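Local coordinates for Mgp-operon protein 3 (Mycoplasma pneumoniae, PDB 6RJ1) that probably acts with the adhesin P1 in attaching this human pathogen to host cells, perhaps through sugars on their surface, at residues Q203-K207 / G208-N212. Numbering follows the deposited sequence.
Sequences QRSQK and GLKNN
R204 and L209 close a tight reversal of the chain just after helix 200-203: L209 N donates to R204 O at 3.0 Å, the 6→1 bond of a Schellman-like turn, with G208 at the positive phi (79°) usual for that position. The companion 5→2 pair, G208 N to S205 O, is too long at 3.7 Å to count as a bond. R204 O also accepts from K207 N, and the two donors approach from opposite faces of its carbonyl plane. A type II turn from L209 to N212 follows directly, closed by N212 N on L209 O, with N211 at its positive-phi corner.

The R204 side chain lies along this turn. A chi1 of 49° wedges R204 CG between its own N and C, and the extended chain beyond carries R204 CD to 3.2 Å from L209 O. N211 CA lies over one face of the R204 guanidinium, off its centre, while R204 NH2 makes a weak, bent bond to N212 O (116° at the hydrogen). W200 NE1 also bonds that carbonyl. Q635 anchors the turn to the neighbouring loop through K210 N and the side-chain amide of N212, and buried L209 packs on Q187 and H191 of helix 187-192. S205 OG rests 3.9 Å from K210 CG, alongside the aliphatic part of the lysine.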
ATOM      1  N   GLN A 203      28.188  24.280 -18.591  1.00 74.18           N
ATOM      2  CA  GLN A 203      26.982  25.077 -18.340  1.00 73.47           C
ATOM      3  C   GLN A 203      26.048  24.540 -17.247  1.00 75.74           C
ATOM      4  O   GLN A 203      25.075  25.224 -16.933  1.00 75.23           O
ATOM      5  CB  GLN A 203      26.204  25.290 -19.637  1.00 74.81           C
ATOM      6  CG  GLN A 203      26.659  26.504 -20.420  1.00 93.85           C
ATOM      7  CD  GLN A 203      25.978  26.572 -21.761  1.00117.49           C
ATOM      8  OE1 GLN A 203      26.598  26.314 -22.794  1.00113.31           O
ATOM      9  NE2 GLN A 203      24.691  26.909 -21.785  1.00110.99           N
ATOM     10  N   ARG A 204      26.341  23.360 -16.652  1.00 71.36           N
ATOM     11  CA  ARG A 204      25.538  22.764 -15.576  1.00 71.18           C
ATOM     12  C   ARG A 204      25.345  23.718 -14.393  1.00 76.74           C
ATOM     13  O   ARG A 204      24.250  23.793 -13.841  1.00 76.44           O
ATOM     14  CB  ARG A 204      26.104  21.402 -15.108  1.00 70.55           C
ATOM     15  CG  ARG A 204      27.601  21.371 -14.790  1.00 77.05           C
ATOM     16  CD  ARG A 204      27.927  20.345 -13.735  1.00 82.73           C
ATOM     17  NE  ARG A 204      29.370  20.142 -13.625  1.00 87.39           N
ATOM     18  CZ  ARG A 204      29.986  18.972 -13.736  1.00 94.76           C
ATOM     19  NH1 ARG A 204      31.302  18.897 -13.628  1.00 80.31           N
ATOM     20  NH2 ARG A 204      29.305  17.885 -14.061  1.00 80.82           N
ATOM     21  N   SER A 205      26.413  24.469 -14.050  1.00 74.62           N
ATOM     22  CA  SER A 205      26.501  25.452 -12.974  1.00 74.88           C
ATOM     23  C   SER A 205      25.402  26.527 -13.072  1.00 79.42           C
ATOM     24  O   SER A 205      24.734  26.811 -12.066  1.00 79.88           O
ATOM     25  CB  SER A 205      27.884  26.094 -12.981  1.00 79.12           C
ATOM     26  OG  SER A 205      28.100  26.908 -11.841  1.00 92.05           O
ATOM     27  N   GLN A 206      25.186  27.071 -14.295  1.00 74.74           N
ATOM     28  CA  GLN A 206      24.175  28.100 -14.562  1.00 74.27           C
ATOM     29  C   GLN A 206      22.787  27.515 -14.924  1.00 76.91           C
ATOM     30  O   GLN A 206      21.928  28.229 -15.444  1.00 77.49           O
ATOM     31  CB  GLN A 206      24.675  29.119 -15.615  1.00 75.55           C
ATOM     32  CG  GLN A 206      24.810  28.574 -17.031  1.00 94.20           C
ATOM     33  CD  GLN A 206      26.039  29.088 -17.726  1.00118.49           C
ATOM     34  OE1 GLN A 206      27.169  28.944 -17.241  1.00113.24           O
ATOM     35  NE2 GLN A 206      25.844  29.679 -18.891  1.00114.94           N
ATOM     36  N   LYS A 207      22.563  26.237 -14.616  1.00 71.93           N
ATOM     37  CA  LYS A 207      21.294  25.547 -14.868  1.00 71.22           C
ATOM     38  C   LYS A 207      20.740  24.902 -13.583  1.00 73.87           C
ATOM     39  O   LYS A 207      19.706  24.225 -13.630  1.00 73.78           O
ATOM     40  CB  LYS A 207      21.439  24.502 -15.999  1.00 73.47           C
ATOM     41  CG  LYS A 207      21.827  25.073 -17.364  1.00 80.28           C
ATOM     42  CD  LYS A 207      20.637  25.556 -18.168  1.00 88.52           C
ATOM     43  CE  LYS A 207      21.057  26.092 -19.511  1.00 92.92           C
ATOM     44  NZ  LYS A 207      19.877  26.354 -20.368  1.00100.54           N
ATOM     45  N   GLY A 208      21.413  25.149 -12.455  1.00 68.68           N
ATOM     46  CA  GLY A 208      21.027  24.623 -11.151  1.00 67.82           C
ATOM     47  C   GLY A 208      21.425  23.181 -10.955  1.00 70.47           C
ATOM     48  O   GLY A 208      20.790  22.456 -10.184  1.00 70.15           O
ATOM     49  N   LEU A 209      22.496  22.772 -11.665  1.00 65.62           N
ATOM     50  CA  LEU A 209      23.055  21.425 -11.684  1.00 63.86           C
ATOM     51  C   LEU A 209      24.571  21.447 -11.432  1.00 67.05           C
ATOM     52  O   LEU A 209      25.291  20.598 -11.961  1.00 66.95           O
ATOM     53  CB  LEU A 209      22.740  20.759 -13.045  1.00 63.16           C
ATOM     54  CG  LEU A 209      21.278  20.451 -13.337  1.00 66.02           C
ATOM     55  CD1 LEU A 209      21.027  20.373 -14.812  1.00 65.17           C
ATOM     56  CD2 LEU A 209      20.828  19.180 -12.642  1.00 68.10           C
ATOM     57  N   LYS A 210      25.054  22.413 -10.620  1.00 62.54           N
ATOM     58  CA  LYS A 210      26.469  22.555 -10.253  1.00 61.73           C
ATOM     59  C   LYS A 210      26.996  21.229  -9.711  1.00 66.16           C
ATOM     60  O   LYS A 210      26.354  20.604  -8.864  1.00 65.80           O
ATOM     61  CB  LYS A 210      26.659  23.666  -9.203  1.00 63.53           C
ATOM     62  CG  LYS A 210      28.099  24.127  -9.042  1.00 78.06           C
ATOM     63  CD  LYS A 210      28.231  25.269  -8.045  1.00 90.71           C
ATOM     64  CE  LYS A 210      28.835  24.839  -6.742  1.00106.81           C
ATOM     65  NZ  LYS A 210      29.161  26.011  -5.885  1.00118.14           N
ATOM     66  N   ASN A 211      28.128  20.776 -10.270  1.00 62.65           N
ATOM     67  CA  ASN A 211      28.859  19.551  -9.925  1.00 61.76           C
ATOM     68  C   ASN A 211      28.031  18.266 -10.063  1.00 65.74           C
ATOM     69  O   ASN A 211      28.439  17.236  -9.523  1.00 66.19           O
ATOM     70  CB  ASN A 211      29.503  19.656  -8.533  1.00 61.18           C
ATOM     71  CG  ASN A 211      30.425  20.832  -8.373  1.00 83.94           C
ATOM     72  OD1 ASN A 211      31.404  20.988  -9.110  1.00 79.31           O
ATOM     73  ND2 ASN A 211      30.123  21.686  -7.404  1.00 76.50           N
ATOM     74  N   ASN A 212      26.900  18.304 -10.805  1.00 61.58           N
ATOM     75  CA  ASN A 212      26.076  17.111 -11.012  1.00 61.00           C
ATOM     76  C   ASN A 212      26.819  16.196 -11.978  1.00 66.24           C
ATOM     77  O   ASN A 212      27.096  16.605 -13.110  1.00 65.27           O
ATOM     78  CB  ASN A 212      24.687  17.455 -11.533  1.00 60.55           C
ATOM     79  CG  ASN A 212      23.712  16.305 -11.481  1.00 72.91           C
ATOM     80  OD1 ASN A 212      23.860  15.289 -12.169  1.00 66.61           O
ATOM     81  ND2 ASN A 212      22.680  16.447 -10.675  1.00 61.31           N
TER